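Local coordinates for glucose-6-phosphate 1-dehydrogenase (Kluyveromyces lactis, PDB 7E6I), which catalyses the NADP-dependent oxidation of D-glucose 6-phosphate to 6-phospho-D-glucono-1,5-lactone, the first step of the oxidative pentose phosphate pathway, at residues A[182-193]-A[244-253]; A[216-225]-A[336-347]. All coordinates share one frame; numbering follows the deposited sequence.

Contact 1 of 2, residues A[182-193]-A[244-253]. With BG6 (6-O-phosphono-beta-D-glucopyranose), chain B.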
loop_
_atom_site.group_PDB
_atom_site.type_symbol
_atom_site.label_atom_id
_atom_site.label_comp_id
_atom_site.label_asym_id
_atom_site.label_seq_id
_atom_site.Cartn_x
_atom_site.Cartn_y
_atom_site.Cartn_z
ATOM N N ASP A 182 -0.327 1.671 4.874
ATOM C CA ASP A 182 -0.596 1.503 3.447
ATOM C C ASP A 182 -0.017 0.135 3.100
ATOM O O ASP A 182 1.201 -0.063 3.185
ATOM C CB ASP A 182 0.056 2.629 2.645
ATOM C CG ASP A 182 -0.265 2.568 1.158
ATOM O OD1 ASP A 182 -0.169 1.468 0.550
ATOM O OD2 ASP A 182 -0.593 3.641 0.591
ATOM N N HIS A 183 -0.878 -0.831 2.757
ATOM C CA HIS A 183 -0.386 -2.211 2.723
ATOM C C HIS A 183 0.612 -2.457 1.591
ATOM O O HIS A 183 1.367 -3.429 1.660
ATOM C CB HIS A 183 -1.552 -3.208 2.655
ATOM C CG HIS A 183 -2.135 -3.398 1.284
ATOM N ND1 HIS A 183 -3.119 -2.575 0.765
ATOM C CD2 HIS A 183 -1.895 -4.341 0.336
ATOM C CE1 HIS A 183 -3.442 -2.992 -0.449
ATOM N NE2 HIS A 183 -2.717 -4.064 -0.732
ATOM N N TYR A 184 0.674 -1.585 0.581
ATOM C CA TYR A 184 1.710 -1.741 -0.444
ATOM C C TYR A 184 3.111 -1.716 0.154
ATOM O O TYR A 184 4.007 -2.429 -0.326
ATOM C CB TYR A 184 1.577 -0.652 -1.505
ATOM C CG TYR A 184 0.700 -1.072 -2.655
ATOM C CD1 TYR A 184 -0.547 -1.666 -2.420
ATOM C CD2 TYR A 184 1.118 -0.902 -3.970
ATOM C CE1 TYR A 184 -1.356 -2.065 -3.472
ATOM C CE2 TYR A 184 0.323 -1.294 -5.026
ATOM C CZ TYR A 184 -0.914 -1.870 -4.777
ATOM O OH TYR A 184 -1.705 -2.262 -5.838
ATOM N N LEU A 185 3.319 -0.914 1.203
ATOM C CA LEU A 185 4.592 -0.823 1.893
ATOM C C LEU A 185 4.998 -2.135 2.553
ATOM O O LEU A 185 6.127 -2.224 3.052
ATOM C CB LEU A 185 4.528 0.299 2.930
ATOM C CG LEU A 185 4.310 1.703 2.362
ATOM C CD1 LEU A 185 4.440 2.756 3.451
ATOM C CD2 LEU A 185 5.304 1.978 1.256
ATOM N N GLY A 186 4.140 -3.153 2.559
ATOM C CA GLY A 186 4.539 -4.450 3.071
ATOM C C GLY A 186 4.802 -5.497 2.003
ATOM O O GLY A 186 5.135 -6.640 2.334
ATOM N N LYS A 187 4.642 -5.128 0.727
ATOM C CA LYS A 187 4.868 -6.056 -0.375
ATOM C C LYS A 187 6.358 -6.243 -0.620
ATOM O O LYS A 187 7.134 -5.285 -0.587
ATOM C CB LYS A 187 4.201 -5.544 -1.648
ATOM C CG LYS A 187 2.683 -5.527 -1.602
ATOM C CD LYS A 187 2.098 -5.093 -2.938
ATOM C CE LYS A 187 0.593 -4.900 -2.835
ATOM N NZ LYS A 187 -0.185 -6.156 -3.100
ATOM N N GLU A 188 6.752 -7.493 -0.881
ATOM C CA GLU A 188 8.168 -7.842 -0.943
ATOM C C GLU A 188 8.912 -6.947 -1.923
ATOM O O GLU A 188 9.934 -6.350 -1.581
ATOM C CB GLU A 188 8.315 -9.315 -1.325
ATOM C CG GLU A 188 9.708 -9.738 -1.745
ATOM C CD GLU A 188 10.715 -9.788 -0.590
ATOM O OE1 GLU A 188 10.293 -9.769 0.588
ATOM O OE2 GLU A 188 11.940 -9.845 -0.869
ATOM N N MET A 189 8.381 -6.794 -3.136
ATOM C CA MET A 189 9.114 -6.040 -4.146
ATOM C C MET A 189 9.108 -4.545 -3.848
ATOM O O MET A 189 10.071 -3.847 -4.182
ATOM C CB MET A 189 8.549 -6.321 -5.539
ATOM C CG MET A 189 9.401 -5.767 -6.677
ATOM S SD MET A 189 10.979 -6.638 -6.899
ATOM C CE MET A 189 10.451 -8.316 -6.646
ATOM N N VAL A 190 8.054 -4.025 -3.218
ATOM C CA VAL A 190 8.119 -2.633 -2.796
ATOM C C VAL A 190 9.238 -2.441 -1.773
ATOM O O VAL A 190 9.980 -1.450 -1.827
ATOM C CB VAL A 190 6.754 -2.165 -2.256
ATOM C CG1 VAL A 190 6.839 -0.713 -1.775
ATOM C CG2 VAL A 190 5.697 -2.296 -3.342
ATOM N N LYS A 191 9.410 -3.406 -0.851
ATOM C CA LYS A 191 10.448 -3.292 0.174
ATOM C C LYS A 191 11.863 -3.399 -0.390
ATOM O O LYS A 191 12.801 -2.910 0.241
ATOM C CB LYS A 191 10.245 -4.348 1.265
ATOM C CG LYS A 191 9.009 -4.111 2.124
ATOM C CD LYS A 191 8.995 -4.997 3.379
ATOM C CE LYS A 191 8.775 -6.470 3.044
ATOM N NZ LYS A 191 9.179 -7.354 4.182
ATOM N N ASN A 192 12.047 -4.005 -1.560
ATOM C CA ASN A 192 13.374 -4.070 -2.162
ATOM C C ASN A 192 13.809 -2.778 -2.857
ATOM O O ASN A 192 14.984 -2.677 -3.229
ATOM C CB ASN A 192 13.431 -5.197 -3.197
ATOM C CG ASN A 192 13.127 -6.561 -2.610
ATOM O OD1 ASN A 192 13.446 -6.842 -1.457
ATOM N ND2 ASN A 192 12.519 -7.426 -3.414
ATOM N N LEU A 193 12.906 -1.811 -3.083
ATOM C CA LEU A 193 13.213 -0.736 -4.023
ATOM C C LEU A 193 14.404 0.103 -3.569
ATOM O O LEU A 193 15.256 0.471 -4.385
ATOM C CB LEU A 193 11.989 0.158 -4.241
ATOM C CG LEU A 193 10.818 -0.440 -5.027
ATOM C CD1 LEU A 193 9.649 0.541 -5.086
ATOM C CD2 LEU A 193 11.235 -0.865 -6.422
ATOM N N ASN A 244 -2.643 7.016 -2.579
ATOM C CA ASN A 244 -1.955 6.290 -1.519
ATOM C C ASN A 244 -0.945 5.292 -2.084
ATOM O O ASN A 244 0.244 5.609 -2.145
ATOM C CB ASN A 244 -2.967 5.580 -0.608
ATOM C CG ASN A 244 -4.196 5.126 -1.356
ATOM O OD1 ASN A 244 -4.207 4.057 -1.959
ATOM N ND2 ASN A 244 -5.239 5.927 -1.315
ATOM N N HIS A 245 -1.390 4.097 -2.495
ATOM C CA HIS A 245 -0.464 3.044 -2.920
ATOM C C HIS A 245 0.533 3.538 -3.960
ATOM O O HIS A 245 1.753 3.460 -3.762
ATOM C CB HIS A 245 -1.235 1.854 -3.489
ATOM C CG HIS A 245 -2.253 1.294 -2.552
ATOM N ND1 HIS A 245 -2.051 1.228 -1.188
ATOM C CD2 HIS A 245 -3.487 0.789 -2.776
ATOM C CE1 HIS A 245 -3.112 0.689 -0.617
ATOM N NE2 HIS A 245 -4.000 0.418 -1.557
ATOM N N LEU A 246 0.030 4.029 -5.098
ATOM C CA LEU A 246 0.935 4.394 -6.185
ATOM C C LEU A 246 1.834 5.564 -5.791
ATOM O O LEU A 246 3.021 5.590 -6.149
ATOM C CB LEU A 246 0.124 4.710 -7.446
ATOM C CG LEU A 246 -0.670 3.534 -8.061
ATOM C CD1 LEU A 246 -0.921 3.743 -9.549
ATOM C CD2 LEU A 246 0.050 2.188 -7.818
ATOM N N LEU A 247 1.296 6.544 -5.060
ATOM C CA LEU A 247 2.131 7.653 -4.612
ATOM C C LEU A 247 3.241 7.161 -3.693
ATOM O O LEU A 247 4.381 7.633 -3.777
ATOM C CB LEU A 247 1.286 8.713 -3.912
ATOM C CG LEU A 247 2.057 9.979 -3.518
ATOM C CD1 LEU A 247 2.762 10.569 -4.746
ATOM C CD2 LEU A 247 1.136 11.015 -2.873
ATOM N N GLN A 248 2.931 6.201 -2.825
ATOM C CA GLN A 248 3.951 5.618 -1.958
ATOM C C GLN A 248 5.104 5.048 -2.776
ATOM O O GLN A 248 6.271 5.380 -2.540
ATOM C CB GLN A 248 3.332 4.523 -1.087
ATOM C CG GLN A 248 2.584 5.028 0.136
ATOM C CD GLN A 248 3.490 5.750 1.123
ATOM O OE1 GLN A 248 4.709 5.614 1.080
ATOM N NE2 GLN A 248 2.895 6.520 2.016
ATOM N N VAL A 249 4.787 4.183 -3.748
ATOM C CA VAL A 249 5.805 3.614 -4.624
ATOM C C VAL A 249 6.644 4.713 -5.262
ATOM O O VAL A 249 7.878 4.656 -5.270
ATOM C CB VAL A 249 5.146 2.730 -5.696
ATOM C CG1 VAL A 249 6.168 2.363 -6.778
ATOM C CG2 VAL A 249 4.519 1.501 -5.056
ATOM N N LEU A 250 5.982 5.722 -5.833
ATOM C CA LEU A 250 6.696 6.768 -6.564
ATOM C C LEU A 250 7.647 7.494 -5.639
ATOM O O LEU A 250 8.775 7.846 -6.007
ATOM C CB LEU A 250 5.686 7.745 -7.172
ATOM C CG LEU A 250 6.235 8.978 -7.882
ATOM C CD1 LEU A 250 7.148 8.545 -9.054
ATOM C CD2 LEU A 250 5.085 9.871 -8.363
ATOM N N THR A 251 7.209 7.675 -4.412
ATOM C CA THR A 251 8.017 8.317 -3.392
ATOM C C THR A 251 9.294 7.514 -3.112
ATOM O O THR A 251 10.395 8.076 -3.024
ATOM C CB THR A 251 7.095 8.480 -2.175
ATOM O OG1 THR A 251 6.772 9.855 -2.006
ATOM C CG2 THR A 251 7.649 7.954 -0.972
ATOM N N LEU A 252 9.177 6.187 -3.040
ATOM C CA LEU A 252 10.352 5.346 -2.867
ATOM C C LEU A 252 11.288 5.414 -4.070
ATOM O O LEU A 252 12.497 5.216 -3.914
ATOM C CB LEU A 252 9.910 3.917 -2.614
ATOM C CG LEU A 252 9.121 3.760 -1.319
ATOM C CD1 LEU A 252 8.418 2.401 -1.256
ATOM C CD2 LEU A 252 10.065 3.960 -0.129
ATOM N N LEU A 253 10.760 5.674 -5.276
ATOM C CA LEU A 253 11.589 5.737 -6.478
ATOM C C LEU A 253 12.274 7.078 -6.667
ATOM O O LEU A 253 13.263 7.156 -7.410
ATOM C CB LEU A 253 10.749 5.466 -7.725
ATOM C CG LEU A 253 10.125 4.083 -7.867
ATOM C CD1 LEU A 253 9.008 4.119 -8.934
ATOM C CD2 LEU A 253 11.176 3.028 -8.198
HETATM C C1 BG6 B . -7.309 -1.270 -2.123
HETATM C C2 BG6 B . -8.306 -0.669 -3.113
HETATM O O1 BG6 B . -6.680 -0.332 -1.344
HETATM O O5 BG6 B . -6.239 -1.994 -2.885
HETATM C C3 BG6 B . -8.877 -1.710 -4.012
HETATM O O2 BG6 B . -9.369 0.014 -2.434
HETATM C C4 BG6 B . -7.803 -2.411 -4.777
HETATM O O3 BG6 B . -9.775 -1.103 -4.979
HETATM C C5 BG6 B . -6.768 -3.009 -3.823
HETATM O O4 BG6 B . -8.407 -3.428 -5.586
HETATM C C6 BG6 B . -5.569 -3.579 -4.531
HETATM O O6 BG6 B . -4.686 -4.085 -3.546
HETATM P P BG6 B . -3.761 -5.408 -3.934
HETATM O O1P BG6 B . -3.088 -4.958 -5.217
HETATM O O2P BG6 B . -4.669 -6.593 -4.130
HETATM O O3P BG6 B . -2.746 -5.767 -2.851
HETATM O O HOH W 1 -0.493 6.127 1.707
#
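With CG of Asp182 anti to its backbone N (chi1 -176°) and CG of His245 anti to its own carbonyl carbon, the carboxylate meets the ND1 edge of the imidazole, the two planes steeply turned. His245 ND1 donates to Asp182 OD1 at 2.6 Å. The bond lies in the imidazole plane but meets the carboxylate from above its plane. OD1 also accepts from the backbone N of Tyr184, closing an Asx turn. These two bonds fix the carboxylate's rotation. A water donates to OD2 at 2.7 Å.

Tyr184 lies flat against His245 in an offset stack, ring centroids 4.2 Å apart and planes 7° from parallel. The slip places His245 CB over the phenol centre as a CH-pi contact. Lys187 CE lies over the opposite face, toward the rim.

The segment 182-193 follows directly on strand 178-181, an outermost strand of the Rossmann-type sheet, and 244-253 belongs to helix 236-254. Glucose 6-phosphate sits at one end of the contact, met by both segments. His245, the proton acceptor by similarity, has its NE2 2.8 Å from the anomeric hydroxyl O1 of the sugar. Asp182 holds the other end of this ring and so orients it as a second-shell residue. At the phosphate, His183 NE2 and Lys187 NZ both donate to O3P, the histidine bond being nearly straight at 168°.

Further along, the packing turns apolar. Val190 CG1 meets Leu252 CD1 at 3.5 Å, and Leu185 CD2 reaches the same methyl. Leu193 CD1 lies 4.2 Å from Leu252 CB and also touches Val249 and Leu253. The amide of Gln248 packs beside Leu185, while its OE1 is bonded to Lys270.

Contact 2 of 2, residues A[216-225]-A[336-347]. With BG6 (6-O-phosphono-beta-D-glucopyranose), chain B.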
loop_
_atom_site.group_PDB
_atom_site.type_symbol
_atom_site.label_atom_id
_atom_site.label_comp_id
_atom_site.label_asym_id
_atom_site.label_seq_id
_atom_site.Cartn_x
_atom_site.Cartn_y
_atom_site.Cartn_z
ATOM N N GLN A 216 7.257 5.744 -14.939
ATOM C CA GLN A 216 5.862 5.305 -14.949
ATOM C C GLN A 216 5.608 4.370 -13.775
ATOM O O GLN A 216 6.378 3.425 -13.561
ATOM C CB GLN A 216 5.532 4.557 -16.238
ATOM C CG GLN A 216 5.316 5.411 -17.471
ATOM C CD GLN A 216 4.891 4.562 -18.658
ATOM O OE1 GLN A 216 3.712 4.212 -18.787
ATOM N NE2 GLN A 216 5.845 4.211 -19.520
ATOM N N VAL A 217 4.535 4.623 -13.027
ATOM C CA VAL A 217 3.987 3.666 -12.064
ATOM C C VAL A 217 2.622 3.231 -12.583
ATOM O O VAL A 217 1.777 4.076 -12.877
ATOM C CB VAL A 217 3.868 4.268 -10.649
ATOM C CG1 VAL A 217 3.405 3.214 -9.678
ATOM C CG2 VAL A 217 5.193 4.843 -10.198
ATOM N N VAL A 218 2.406 1.924 -12.704
ATOM C CA VAL A 218 1.304 1.382 -13.491
ATOM C C VAL A 218 0.501 0.404 -12.642
ATOM O O VAL A 218 1.072 -0.508 -12.029
ATOM C CB VAL A 218 1.811 0.680 -14.758
ATOM C CG1 VAL A 218 0.647 0.071 -15.500
ATOM C CG2 VAL A 218 2.574 1.677 -15.653
ATOM N N PHE A 219 -0.825 0.594 -12.617
ATOM C CA PHE A 219 -1.751 -0.257 -11.874
ATOM C C PHE A 219 -2.868 -0.664 -12.817
ATOM O O PHE A 219 -3.556 0.198 -13.380
ATOM C CB PHE A 219 -2.315 0.481 -10.655
ATOM C CG PHE A 219 -3.434 -0.239 -9.927
ATOM C CD1 PHE A 219 -4.743 -0.167 -10.377
ATOM C CD2 PHE A 219 -3.183 -0.916 -8.745
ATOM C CE1 PHE A 219 -5.781 -0.796 -9.678
ATOM C CE2 PHE A 219 -4.205 -1.537 -8.049
ATOM C CZ PHE A 219 -5.506 -1.474 -8.513
ATOM N N LYS A 220 -3.041 -1.966 -12.994
ATOM C CA LYS A 220 -4.079 -2.494 -13.863
ATOM C C LYS A 220 -4.813 -3.575 -13.101
ATOM O O LYS A 220 -4.180 -4.444 -12.488
ATOM C CB LYS A 220 -3.496 -3.075 -15.150
ATOM C CG LYS A 220 -3.082 -2.060 -16.187
ATOM C CD LYS A 220 -2.339 -2.755 -17.311
ATOM C CE LYS A 220 -3.101 -2.668 -18.629
ATOM N NZ LYS A 220 -2.318 -3.264 -19.765
ATOM N N GLU A 221 -6.136 -3.514 -13.132
ATOM C CA GLU A 221 -6.939 -4.634 -12.677
ATOM C C GLU A 221 -7.914 -5.046 -13.773
ATOM O O GLU A 221 -8.379 -4.203 -14.549
ATOM C CB GLU A 221 -7.705 -4.276 -11.404
ATOM C CG GLU A 221 -6.927 -4.604 -10.147
ATOM C CD GLU A 221 -7.580 -4.003 -8.913
ATOM O OE1 GLU A 221 -8.588 -3.262 -9.085
ATOM O OE2 GLU A 221 -7.081 -4.260 -7.786
ATOM N N PRO A 222 -8.228 -6.352 -13.874
ATOM C CA PRO A 222 -9.090 -6.825 -14.972
ATOM C C PRO A 222 -10.578 -6.818 -14.636
ATOM O O PRO A 222 -11.426 -6.885 -15.533
ATOM C CB PRO A 222 -8.582 -8.252 -15.208
ATOM C CG PRO A 222 -8.169 -8.709 -13.815
ATOM C CD PRO A 222 -7.685 -7.468 -13.077
ATOM N N PHE A 223 -10.921 -6.761 -13.358
ATOM C CA PHE A 223 -12.320 -6.725 -12.971
ATOM C C PHE A 223 -12.762 -5.280 -12.786
ATOM O O PHE A 223 -11.954 -4.349 -12.801
ATOM C CB PHE A 223 -12.533 -7.517 -11.689
ATOM C CG PHE A 223 -11.526 -7.208 -10.628
ATOM C CD1 PHE A 223 -11.698 -6.113 -9.782
ATOM C CD2 PHE A 223 -10.388 -7.988 -10.490
ATOM C CE1 PHE A 223 -10.750 -5.818 -8.806
ATOM C CE2 PHE A 223 -9.446 -7.699 -9.527
ATOM C CZ PHE A 223 -9.622 -6.611 -8.680
ATOM N N GLY A 224 -14.065 -5.097 -12.593
ATOM C CA GLY A 224 -14.602 -3.768 -12.391
ATOM C C GLY A 224 -15.037 -3.543 -10.962
ATOM O O GLY A 224 -14.406 -4.044 -10.023
ATOM N N THR A 225 -16.126 -2.795 -10.788
ATOM C CA THR A 225 -16.685 -2.511 -9.473
ATOM C C THR A 225 -18.085 -3.087 -9.306
ATOM O O THR A 225 -18.826 -2.636 -8.425
ATOM C CB THR A 225 -16.718 -1.005 -9.223
ATOM O OG1 THR A 225 -17.537 -0.374 -10.219
ATOM C CG2 THR A 225 -15.290 -0.423 -9.256
ATOM N N ARG A 336 -0.575 5.896 -13.608
ATOM C CA ARG A 336 -1.786 5.518 -14.317
ATOM C C ARG A 336 -2.375 4.269 -13.679
ATOM O O ARG A 336 -1.659 3.301 -13.411
ATOM C CB ARG A 336 -1.520 5.317 -15.820
ATOM C CG ARG A 336 -0.472 4.267 -16.207
ATOM C CD ARG A 336 -0.181 4.409 -17.710
ATOM N NE ARG A 336 1.005 3.707 -18.211
ATOM C CZ ARG A 336 0.988 2.458 -18.671
ATOM N NH1 ARG A 336 -0.151 1.785 -18.672
ATOM N NH2 ARG A 336 2.094 1.881 -19.139
ATOM N N ALA A 337 -3.674 4.313 -13.411
ATOM C CA ALA A 337 -4.382 3.247 -12.717
ATOM C C ALA A 337 -5.753 3.051 -13.357
ATOM O O ALA A 337 -6.433 4.031 -13.685
ATOM C CB ALA A 337 -4.555 3.568 -11.233
ATOM N N GLY A 338 -6.157 1.788 -13.521
ATOM C CA GLY A 338 -7.464 1.489 -14.074
ATOM C C GLY A 338 -8.015 0.173 -13.577
ATOM O O GLY A 338 -7.274 -0.779 -13.306
ATOM N N LYS A 339 -9.336 0.129 -13.448
ATOM C CA LYS A 339 -10.087 -1.097 -13.252
ATOM C C LYS A 339 -10.715 -1.497 -14.578
ATOM O O LYS A 339 -10.865 -0.676 -15.486
ATOM C CB LYS A 339 -11.167 -0.910 -12.181
ATOM C CG LYS A 339 -10.707 -1.284 -10.761
ATOM C CD LYS A 339 -11.123 -0.251 -9.713
ATOM C CE LYS A 339 -11.487 -0.883 -8.372
ATOM N NZ LYS A 339 -10.408 -1.680 -7.732
ATOM N N ALA A 340 -11.057 -2.781 -14.691
ATOM C CA ALA A 340 -11.767 -3.317 -15.861
ATOM C C ALA A 340 -10.936 -3.176 -17.135
ATOM O O ALA A 340 -11.450 -2.847 -18.207
ATOM C CB ALA A 340 -13.144 -2.662 -16.032
ATOM N N LEU A 341 -9.641 -3.410 -17.016
ATOM C CA LEU A 341 -8.753 -3.486 -18.159
ATOM C C LEU A 341 -8.502 -4.963 -18.486
ATOM O O LEU A 341 -9.196 -5.852 -17.972
ATOM C CB LEU A 341 -7.463 -2.712 -17.854
ATOM C CG LEU A 341 -7.661 -1.256 -17.414
ATOM C CD1 LEU A 341 -6.393 -0.689 -16.764
ATOM C CD2 LEU A 341 -8.102 -0.382 -18.589
ATOM N N ASN A 342 -7.481 -5.233 -19.295
ATOM C CA ASN A 342 -7.207 -6.554 -19.846
ATOM C C ASN A 342 -6.367 -7.460 -18.949
ATOM O O ASN A 342 -6.170 -8.627 -19.303
ATOM C CB ASN A 342 -6.469 -6.405 -21.171
ATOM C CG ASN A 342 -5.067 -5.856 -20.975
ATOM O OD1 ASN A 342 -4.888 -4.759 -20.447
ATOM N ND2 ASN A 342 -4.070 -6.623 -21.383
ATOM N N GLU A 343 -5.832 -6.971 -17.830
ATOM C CA GLU A 343 -4.958 -7.810 -17.012
ATOM C C GLU A 343 -4.795 -7.174 -15.643
ATOM O O GLU A 343 -5.111 -6.002 -15.442
ATOM C CB GLU A 343 -3.579 -7.997 -17.660
ATOM C CG GLU A 343 -2.887 -6.670 -17.914
ATOM C CD GLU A 343 -1.515 -6.808 -18.522
ATOM O OE1 GLU A 343 -0.844 -7.832 -18.271
ATOM O OE2 GLU A 343 -1.108 -5.880 -19.258
ATOM N N GLY A 344 -4.286 -7.969 -14.703
ATOM C CA GLY A 344 -3.931 -7.480 -13.386
ATOM C C GLY A 344 -2.422 -7.380 -13.270
ATOM O O GLY A 344 -1.698 -8.335 -13.563
ATOM N N LYS A 345 -1.958 -6.216 -12.823
ATOM C CA LYS A 345 -0.543 -5.875 -12.880
ATOM C C LYS A 345 -0.269 -4.618 -12.074
ATOM O O LYS A 345 -0.996 -3.622 -12.201
ATOM C CB LYS A 345 -0.146 -5.636 -14.335
ATOM C CG LYS A 345 1.252 -5.883 -14.693
ATOM C CD LYS A 345 1.364 -5.843 -16.219
ATOM C CE LYS A 345 1.341 -4.434 -16.779
ATOM N NZ LYS A 345 2.223 -4.333 -17.989
ATOM N N VAL A 346 0.786 -4.624 -11.271
ATOM C CA VAL A 346 1.356 -3.391 -10.751
ATOM C C VAL A 346 2.820 -3.364 -11.147
ATOM O O VAL A 346 3.562 -4.319 -10.873
ATOM C CB VAL A 346 1.190 -3.261 -9.229
ATOM C CG1 VAL A 346 2.007 -2.067 -8.723
ATOM C CG2 VAL A 346 -0.288 -3.082 -8.866
ATOM N N GLU A 347 3.245 -2.261 -11.756
ATOM C CA GLU A 347 4.504 -2.266 -12.480
ATOM C C GLU A 347 5.122 -0.874 -12.471
ATOM O O GLU A 347 4.411 0.138 -12.548
ATOM C CB GLU A 347 4.258 -2.735 -13.920
ATOM C CG GLU A 347 5.453 -3.220 -14.637
ATOM C CD GLU A 347 5.080 -3.945 -15.924
ATOM O OE1 GLU A 347 4.878 -3.248 -16.957
ATOM O OE2 GLU A 347 4.996 -5.206 -15.893
HETATM C C1 BG6 B . -7.309 -1.270 -2.123
HETATM C C2 BG6 B . -8.306 -0.669 -3.113
HETATM O O1 BG6 B . -6.680 -0.332 -1.344
HETATM O O5 BG6 B . -6.239 -1.994 -2.885
HETATM C C3 BG6 B . -8.877 -1.710 -4.012
HETATM O O2 BG6 B . -9.369 0.014 -2.434
HETATM C C4 BG6 B . -7.803 -2.411 -4.777
HETATM O O3 BG6 B . -9.775 -1.103 -4.979
HETATM C C5 BG6 B . -6.768 -3.009 -3.823
HETATM O O4 BG6 B . -8.407 -3.428 -5.586
HETATM C C6 BG6 B . -5.569 -3.579 -4.531
HETATM O O6 BG6 B . -4.686 -4.085 -3.546
HETATM P P BG6 B . -3.761 -5.408 -3.934
HETATM O O1P BG6 B . -3.088 -4.958 -5.217
HETATM O O2P BG6 B . -4.669 -6.593 -4.130
HETATM O O3P BG6 B . -2.746 -5.767 -2.851
HETATM O O HOH W 2 -0.697 -0.874 -20.638
#
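Arg336 lays one face of its guanidinium over Val218, with CG2 of the valine 3.5 Å from CZ. The two side chains run alongside, pointing the same way. The edge of the same group grips Gln216 OE1 side-on through NE and NH2. Both bonds lie in the guanidinium plane, and the one from NE measures 2.8 Å. This fixes the planar group against Val218.

Strand 216-220 runs between two partners in the large mixed sheet of the C-terminal domain. It is parallel to 336-338 (3°) and antiparallel to 345-347 (176°). Val218 and Glu347 form a hydrogen-bonded pair, as do Lys220 and Lys345.

On one face, Phe219 sits between Ala337 CB and Val346 CG2, the latter 3.6 Å from its CD2. The face carrying Val218 and Lys220 also bears charged side chains. Lys220, bent at chi3 (115°), brings NZ to Glu343 OE2 at 2.9 Å, using that oxygen's anti lone pair. Asn342 OD1 receives the same NZ in its carbonyl plane, on a lone pair. Lys345 NZ pairs with Glu347 OE1, which also meets Arg349. The carboxylates of Glu343 and Glu347 probably offset the charges of the lysines nearby. Arg336 and Lys345 are assigned by similarity to a second NADP site.

Beyond the strands, Glu221 O accepts from Leu341 N, tying the two loops together. The side chains of Glu221 and Lys339 run side by side to the substrate. Lys339 NZ makes a salt bridge to Glu221 OE1 at 2.8 Å, on its syn lone pair. Lys339 NZ also donates to sugar O3 at 2.9 Å, while Glu221 OE2 receives the hydroxyl O4 at 2.7 Å.

In the fold
Contact 1 joins the end of the Rossmann-type nucleotide-binding part to helix 236-254. Contact 2 lies within the mixed sheet of the C-terminal domain. Their centres are about 16 Å apart. Along the chain the segments alternate: 182-193, 216-225, 244-253, then 336-347. The helix packs on the sheet, with Leu246 against Phe219. Tyr184 OH touches the same phenylalanine at CE2 and also Val346. Both contacts reach one glucose 6-phosphate molecule: contact 1 meets the phosphate end and the C1 side, contact 2 the far side of the sugar ring. Asp240, Lys153 and Gln373 also bond to it. The substrate thus lies in a pocket built from both parts of the enzyme.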